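Local coordinates for protein GDP-mannose-dependent alpha-(1-6)-phosphatidylinositol monomannoside mannosyltransferase (Corynebacterium glutamicum, PDB 3OKP) that is a mannosyltransferase of the GT-B class of glycosyltransferases, modelled here with guanosine-5'-diphosphate-alpha-D-mannose, at residues 205-210 against 232-237; 274-279 against 294-299. All coordinates share one frame; numbering follows the deposited sequence.

Contact 1 of 2, residues 205-210 against 232-237. With GDD (guanosine-5'-diphosphate-alpha-D-mannose), chain B.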
loop_
_atom_site.group_PDB
_atom_site.type_symbol
_atom_site.label_atom_id
_atom_site.label_comp_id
_atom_site.label_asym_id
_atom_site.label_seq_id
_atom_site.Cartn_x
_atom_site.Cartn_y
_atom_site.Cartn_z
ATOM N N SER A 205 -8.523 4.205 7.429
ATOM C CA SER A 205 -8.085 2.807 7.497
ATOM C C SER A 205 -9.280 1.887 7.696
ATOM O O SER A 205 -10.306 2.299 8.244
ATOM C CB SER A 205 -7.094 2.580 8.650
ATOM O OG SER A 205 -5.761 2.841 8.247
ATOM N N ARG A 206 -9.136 0.637 7.259
ATOM C CA ARG A 206 -10.122 -0.399 7.548
ATOM C C ARG A 206 -10.285 -0.521 9.058
ATOM O O ARG A 206 -9.314 -0.376 9.808
ATOM C CB ARG A 206 -9.685 -1.745 6.964
ATOM C CG ARG A 206 -9.633 -1.790 5.436
ATOM C CD ARG A 206 -9.244 -3.180 4.908
ATOM N NE ARG A 206 -7.878 -3.556 5.274
ATOM C CZ ARG A 206 -7.562 -4.394 6.259
ATOM N NH1 ARG A 206 -8.514 -4.967 6.989
ATOM N NH2 ARG A 206 -6.289 -4.667 6.512
ATOM N N LEU A 207 -11.511 -0.775 9.502
ATOM C CA LEU A 207 -11.792 -0.850 10.931
ATOM C C LEU A 207 -11.489 -2.253 11.449
ATOM O O LEU A 207 -12.371 -3.110 11.510
ATOM C CB LEU A 207 -13.237 -0.426 11.241
ATOM C CG LEU A 207 -13.711 0.932 10.705
ATOM C CD1 LEU A 207 -15.135 1.227 11.161
ATOM C CD2 LEU A 207 -12.769 2.068 11.104
ATOM N N VAL A 208 -10.217 -2.472 11.773
ATOM C CA VAL A 208 -9.738 -3.715 12.390
ATOM C C VAL A 208 -8.829 -3.350 13.574
ATOM O O VAL A 208 -8.223 -2.272 13.571
ATOM C CB VAL A 208 -9.004 -4.654 11.372
ATOM C CG1 VAL A 208 -9.972 -5.175 10.306
ATOM C CG2 VAL A 208 -7.800 -3.960 10.723
ATOM N N PRO A 209 -8.744 -4.231 14.596
ATOM C CA PRO A 209 -7.984 -3.919 15.815
ATOM C C PRO A 209 -6.579 -3.346 15.597
ATOM O O PRO A 209 -6.212 -2.371 16.257
ATOM C CB PRO A 209 -7.901 -5.270 16.531
ATOM C CG PRO A 209 -9.112 -5.993 16.096
ATOM C CD PRO A 209 -9.374 -5.565 14.676
ATOM N N ARG A 210 -5.813 -3.925 14.672
ATOM C CA ARG A 210 -4.395 -3.574 14.529
ATOM C C ARG A 210 -4.119 -2.144 14.052
ATOM O O ARG A 210 -3.009 -1.642 14.226
ATOM C CB ARG A 210 -3.651 -4.600 13.663
ATOM C CG ARG A 210 -3.923 -4.518 12.163
ATOM C CD ARG A 210 -2.959 -5.418 11.398
ATOM N NE ARG A 210 -3.147 -5.341 9.948
ATOM C CZ ARG A 210 -2.554 -4.441 9.172
ATOM N NH1 ARG A 210 -1.739 -3.547 9.708
ATOM N NH2 ARG A 210 -2.784 -4.427 7.867
ATOM N N LEU A 232 -11.989 13.622 16.361
ATOM C CA LEU A 232 -11.368 12.450 15.763
ATOM C C LEU A 232 -12.299 11.890 14.699
ATOM O O LEU A 232 -13.417 11.451 14.997
ATOM C CB LEU A 232 -11.059 11.386 16.824
ATOM C CG LEU A 232 -10.517 10.026 16.355
ATOM C CD1 LEU A 232 -9.198 10.162 15.593
ATOM C CD2 LEU A 232 -10.354 9.085 17.538
ATOM N N LEU A 233 -11.836 11.919 13.454
ATOM C CA LEU A 233 -12.615 11.400 12.340
ATOM C C LEU A 233 -12.144 10.001 11.986
ATOM O O LEU A 233 -11.007 9.804 11.553
ATOM C CB LEU A 233 -12.519 12.324 11.122
ATOM C CG LEU A 233 -12.865 13.806 11.306
ATOM C CD1 LEU A 233 -12.646 14.548 10.003
ATOM C CD2 LEU A 233 -14.301 13.999 11.797
ATOM N N ILE A 234 -13.028 9.033 12.189
ATOM C CA ILE A 234 -12.741 7.653 11.847
ATOM C C ILE A 234 -13.367 7.345 10.488
ATOM O O ILE A 234 -14.591 7.221 10.356
ATOM C CB ILE A 234 -13.188 6.683 12.972
ATOM C CG1 ILE A 234 -12.348 6.936 14.232
ATOM C CG2 ILE A 234 -13.053 5.235 12.521
ATOM C CD1 ILE A 234 -12.926 6.360 15.505
ATOM N N VAL A 235 -12.506 7.266 9.476
ATOM C CA VAL A 235 -12.932 7.049 8.094
ATOM C C VAL A 235 -12.613 5.619 7.677
ATOM O O VAL A 235 -11.458 5.185 7.739
ATOM C CB VAL A 235 -12.262 8.058 7.120
ATOM C CG1 VAL A 235 -12.685 7.796 5.675
ATOM C CG2 VAL A 235 -12.597 9.492 7.514
ATOM N N GLY A 236 -13.648 4.889 7.268
ATOM C CA GLY A 236 -13.493 3.509 6.815
ATOM C C GLY A 236 -14.557 2.578 7.361
ATOM O O GLY A 236 -15.433 2.995 8.126
ATOM N N SER A 237 -14.472 1.310 6.963
ATOM C CA SER A 237 -15.416 0.286 7.401
ATOM C C SER A 237 -14.691 -0.994 7.821
ATOM O O SER A 237 -13.537 -1.219 7.445
ATOM C CB SER A 237 -16.441 -0.005 6.296
ATOM O OG SER A 237 -15.799 -0.446 5.111
HETATM N N2 GDD B . -12.220 5.314 -0.844
HETATM C C2 GDD B . -11.831 4.985 0.412
HETATM N N1 GDD B . -12.672 5.197 1.454
HETATM N N3 GDD B . -10.606 4.448 0.616
HETATM C C4 GDD B . -10.201 4.114 1.870
HETATM C C5 GDD B . -11.048 4.322 2.947
HETATM C C6 GDD B . -12.304 4.875 2.718
HETATM O O6 GDD B . -13.090 5.073 3.668
HETATM N N7 GDD B . -10.403 3.904 4.054
HETATM C C8 GDD B . -9.187 3.447 3.673
HETATM N N9 GDD B . -9.071 3.577 2.342
HETATM C "C1'" GDD B . -7.902 3.209 1.501
HETATM C "C2'" GDD B . -6.742 4.160 1.750
HETATM O "O2'" GDD B . -6.853 5.348 0.962
HETATM C "C3'" GDD B . -5.535 3.322 1.379
HETATM O "O3'" GDD B . -5.207 3.509 -0.003
HETATM C "C4'" GDD B . -5.970 1.879 1.617
HETATM O "O4'" GDD B . -7.394 1.902 1.786
HETATM C "C5'" GDD B . -5.312 1.286 2.862
HETATM O "O5'" GDD B . -4.120 0.574 2.520
HETATM P PA GDD B . -3.049 0.353 3.475
HETATM O O1A GDD B . -2.047 -0.088 2.869
HETATM O O2A GDD B . -2.733 1.433 4.033
HETATM O O3A GDD B . -3.448 -0.593 4.500
HETATM P PB GDD B . -4.002 -1.912 4.244
HETATM O O2B GDD B . -3.472 -2.440 3.242
HETATM O O3B GDD B . -3.802 -2.637 5.242
HETATM O O1B GDD B . -5.427 -1.814 4.041
#
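Two backbone bonds tie the loop 205-210 to the end of strand 232-235 and the residues just after it: Ser-205 N gives its hydrogen to Val-235 O at 3.1 Å, and two residues on Leu-207 N reaches Ser-237 O at 2.9 Å. Between them Gly-236 passes the loop, its CA 3.7 Å from Ser-205 O, with no side chain between the two backbones. Leu-207, the centre of an inverse gamma turn, lays its branched end along this backbone. Its CD1 rests 3.5 Å from Gly-236 O, while CD2 presses on Ile-234 CG2 at 3.5 Å, tighter than usual for two methyls. Arg-206 goes the other way, to the ligand. A bend at chi3 (-65°) turns its guanidinium edge-on to the diphosphate, so that NE donates to GDD O1B at 3.2 Å in the plane of the group, with a weak second bond from NH2 to O3B. Val-235 CG1 comes within 3.4 Å of guanine O6. Arg-210 NH2 also approaches the diphosphate, and its NH1 is paired with Glu-290. Helix 213-226 follows the loop and touches Leu-207 through Gln-213, whereas strand 255-259 packs against Ile-234 and Val-235 from the neighbouring position in the parallel sheet.

Contact 2 of 2, residues 274-279 against 294-299. With GDD (guanosine-5'-diphosphate-alpha-D-mannose), chain B.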
loop_
_atom_site.group_PDB
_atom_site.type_symbol
_atom_site.label_atom_id
_atom_site.label_comp_id
_atom_site.label_asym_id
_atom_site.label_seq_id
_atom_site.Cartn_x
_atom_site.Cartn_y
_atom_site.Cartn_z
ATOM N N ASP A 274 -5.826 18.532 10.581
ATOM C CA ASP A 274 -4.622 19.078 11.198
ATOM C C ASP A 274 -3.557 17.995 11.388
ATOM O O ASP A 274 -2.364 18.250 11.221
ATOM C CB ASP A 274 -4.966 19.740 12.536
ATOM C CG ASP A 274 -5.868 20.955 12.371
ATOM O OD1 ASP A 274 -5.421 21.951 11.763
ATOM O OD2 ASP A 274 -7.024 20.914 12.850
ATOM N N ILE A 275 -4.000 16.790 11.741
ATOM C CA ILE A 275 -3.106 15.653 11.967
ATOM C C ILE A 275 -3.726 14.392 11.367
ATOM O O ILE A 275 -4.936 14.185 11.471
ATOM C CB ILE A 275 -2.855 15.405 13.490
ATOM C CG1 ILE A 275 -2.320 16.665 14.184
ATOM C CG2 ILE A 275 -1.898 14.223 13.712
ATOM C CD1 ILE A 275 -2.353 16.590 15.709
ATOM N N PHE A 276 -2.895 13.567 10.729
ATOM C CA PHE A 276 -3.277 12.197 10.395
ATOM C C PHE A 276 -2.627 11.258 11.403
ATOM O O PHE A 276 -1.416 11.310 11.622
ATOM C CB PHE A 276 -2.866 11.806 8.969
ATOM C CG PHE A 276 -3.184 10.366 8.622
ATOM C CD1 PHE A 276 -2.262 9.348 8.880
ATOM C CD2 PHE A 276 -4.413 10.028 8.059
ATOM C CE1 PHE A 276 -2.562 8.016 8.581
ATOM C CE2 PHE A 276 -4.719 8.704 7.749
ATOM C CZ PHE A 276 -3.792 7.696 8.014
ATOM N N ALA A 277 -3.439 10.399 12.012
ATOM C CA ALA A 277 -2.944 9.453 13.004
ATOM C C ALA A 277 -3.485 8.053 12.745
ATOM O O ALA A 277 -4.685 7.868 12.521
ATOM C CB ALA A 277 -3.302 9.920 14.413
ATOM N N MET A 278 -2.583 7.076 12.760
ATOM C CA MET A 278 -2.951 5.665 12.679
ATOM C C MET A 278 -1.851 4.878 13.388
ATOM O O MET A 278 -0.861 4.495 12.764
ATOM C CB MET A 278 -3.129 5.213 11.221
ATOM C CG MET A 278 -3.902 3.904 11.056
ATOM S SD MET A 278 -2.868 2.420 11.095
ATOM C CE MET A 278 -2.300 2.355 9.397
ATOM N N PRO A 279 -2.014 4.663 14.709
ATOM C CA PRO A 279 -0.981 4.022 15.518
ATOM C C PRO A 279 -1.028 2.496 15.408
ATOM O O PRO A 279 -1.376 1.807 16.372
ATOM C CB PRO A 279 -1.300 4.503 16.937
ATOM C CG PRO A 279 -2.780 4.735 16.936
ATOM C CD PRO A 279 -3.202 5.022 15.511
ATOM N N ILE A 294 0.203 2.565 3.132
ATOM C CA ILE A 294 0.049 3.584 2.096
ATOM C C ILE A 294 -0.692 4.830 2.609
ATOM O O ILE A 294 -0.459 5.933 2.115
ATOM C CB ILE A 294 -0.594 3.004 0.792
ATOM C CG1 ILE A 294 -0.436 3.966 -0.390
ATOM C CG2 ILE A 294 -2.047 2.643 0.994
ATOM C CD1 ILE A 294 0.885 3.821 -1.112
ATOM N N VAL A 295 -1.554 4.653 3.614
ATOM C CA VAL A 295 -2.290 5.777 4.208
ATOM C C VAL A 295 -1.372 6.885 4.742
ATOM O O VAL A 295 -1.729 8.062 4.689
ATOM C CB VAL A 295 -3.304 5.332 5.311
ATOM C CG1 VAL A 295 -4.437 4.505 4.709
ATOM C CG2 VAL A 295 -2.611 4.571 6.446
ATOM N N TYR A 296 -0.195 6.502 5.244
ATOM C CA TYR A 296 0.795 7.460 5.748
ATOM C C TYR A 296 1.389 8.300 4.619
ATOM O O TYR A 296 1.694 9.481 4.803
ATOM C CB TYR A 296 1.932 6.740 6.475
ATOM C CG TYR A 296 1.523 5.864 7.643
ATOM C CD1 TYR A 296 0.825 6.388 8.732
ATOM C CD2 TYR A 296 1.872 4.516 7.673
ATOM C CE1 TYR A 296 0.462 5.579 9.812
ATOM C CE2 TYR A 296 1.517 3.703 8.747
ATOM C CZ TYR A 296 0.816 4.241 9.812
ATOM O OH TYR A 296 0.472 3.431 10.871
ATOM N N LEU A 297 1.560 7.671 3.459
ATOM C CA LEU A 297 2.096 8.333 2.273
ATOM C C LEU A 297 1.062 9.265 1.665
ATOM O O LEU A 297 1.397 10.350 1.191
ATOM C CB LEU A 297 2.553 7.294 1.243
ATOM C CG LEU A 297 3.541 6.240 1.754
ATOM C CD1 LEU A 297 3.740 5.154 0.716
ATOM C CD2 LEU A 297 4.873 6.871 2.146
ATOM N N GLU A 298 -0.198 8.830 1.694
ATOM C CA GLU A 298 -1.330 9.630 1.234
ATOM C C GLU A 298 -1.483 10.912 2.056
ATOM O O GLU A 298 -1.739 11.982 1.503
ATOM C CB GLU A 298 -2.618 8.801 1.291
ATOM C CG GLU A 298 -2.687 7.695 0.235
ATOM C CD GLU A 298 -3.839 6.724 0.447
ATOM O OE1 GLU A 298 -4.527 6.796 1.492
ATOM O OE2 GLU A 298 -4.053 5.875 -0.441
ATOM N N ALA A 299 -1.313 10.789 3.373
ATOM C CA ALA A 299 -1.396 11.926 4.288
ATOM C C ALA A 299 -0.273 12.923 4.028
ATOM O O ALA A 299 -0.516 14.126 3.910
ATOM C CB ALA A 299 -1.354 11.447 5.730
HETATM N N2 GDD B . -12.220 5.314 -0.844
HETATM C C2 GDD B . -11.831 4.985 0.412
HETATM N N1 GDD B . -12.672 5.197 1.454
HETATM N N3 GDD B . -10.606 4.448 0.616
HETATM C C4 GDD B . -10.201 4.114 1.870
HETATM C C5 GDD B . -11.048 4.322 2.947
HETATM C C6 GDD B . -12.304 4.875 2.718
HETATM O O6 GDD B . -13.090 5.073 3.668
HETATM N N7 GDD B . -10.403 3.904 4.054
HETATM C C8 GDD B . -9.187 3.447 3.673
HETATM N N9 GDD B . -9.071 3.577 2.342
HETATM C "C1'" GDD B . -7.902 3.209 1.501
HETATM C "C2'" GDD B . -6.742 4.160 1.750
HETATM O "O2'" GDD B . -6.853 5.348 0.962
HETATM C "C3'" GDD B . -5.535 3.322 1.379
HETATM O "O3'" GDD B . -5.207 3.509 -0.003
HETATM C "C4'" GDD B . -5.970 1.879 1.617
HETATM O "O4'" GDD B . -7.394 1.902 1.786
HETATM C "C5'" GDD B . -5.312 1.286 2.862
HETATM O "O5'" GDD B . -4.120 0.574 2.520
HETATM P PA GDD B . -3.049 0.353 3.475
HETATM O O1A GDD B . -2.047 -0.088 2.869
HETATM O O2A GDD B . -2.733 1.433 4.033
HETATM O O3A GDD B . -3.448 -0.593 4.500
HETATM P PB GDD B . -4.002 -1.912 4.244
HETATM O O2B GDD B . -3.472 -2.440 3.242
HETATM O O3B GDD B . -3.802 -2.637 5.242
HETATM O O1B GDD B . -5.427 -1.814 4.041
#
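Strand 275-278 and helix 294-299 are the first two elements of a beta-alpha-beta unit in the Rossmann-like, nucleotide-binding half of this GT-B enzyme, and they run antiparallel at 176° with their axes 9.3 Å apart. Phe-276 points from the strand into the gap between them. With CG anti to the backbone N (chi1 177°), the ring extends from the strand to the helix, where its base meets Ala-299 CB, 3.6 Å from CG. Its far end, CZ, lies 3.6 Å from Val-295 CB, and Val-295 O sits over one face, offset toward the rim. Tyr-296 approaches the Phe-276 ring at its edge, CD1 against CE1, the two side chains crossing at about a right angle. From there the tyrosine reaches on to Met-278: its OH donates to Met-278 O at 2.5 Å, a short bond with the acceptor in the plane of the phenol ring. Met-278, bent at chi2 and chi3, folds back so that its CE is 3.3 Å from Tyr-296 OH and 3.7 Å from Val-295 CG2; its sulfur makes an oblique Met-aromatic contact with the tyrosine ring. The same helix turns another side to the ligand. Glu-298 grips the ribose with both carboxylate oxygens, OE1 taking the hydrogen of O2' and OE2 that of O3' at 2.7 Å. Ile-294 N and Val-295 N give weak bonds to the alpha phosphate, where the helix dipole would probably favour the negative charge. Strand 306-308 lies against Tyr-296 and Ala-299 and completes the unit, while Leu-270 of helix 263-272 packs on Phe-276, Ala-299 and Glu-298.

Overall arrangement
Both contacts are largely buried and belong to the same six-stranded parallel sheet, with centres about 12 Å apart, and GDD bridges them. Contact 1 also has an exposed margin at Arg-206 and Ser-237, whereas all the touching residues of contact 2 are buried. Their chemistry differs accordingly: backbone bonds at and just past the ends of two strands, with one leucine-isoleucine contact, hold contact 1, while an aromatic and aliphatic core with one tyrosine hydroxyl bond holds contact 2. On the ligand, contact 1 meets the guanine and the outer phosphate, contact 2 the ribose and the inner phosphate. They meet directly where Ser-205 OG packs against Met-278 CG, 3.5 Å away.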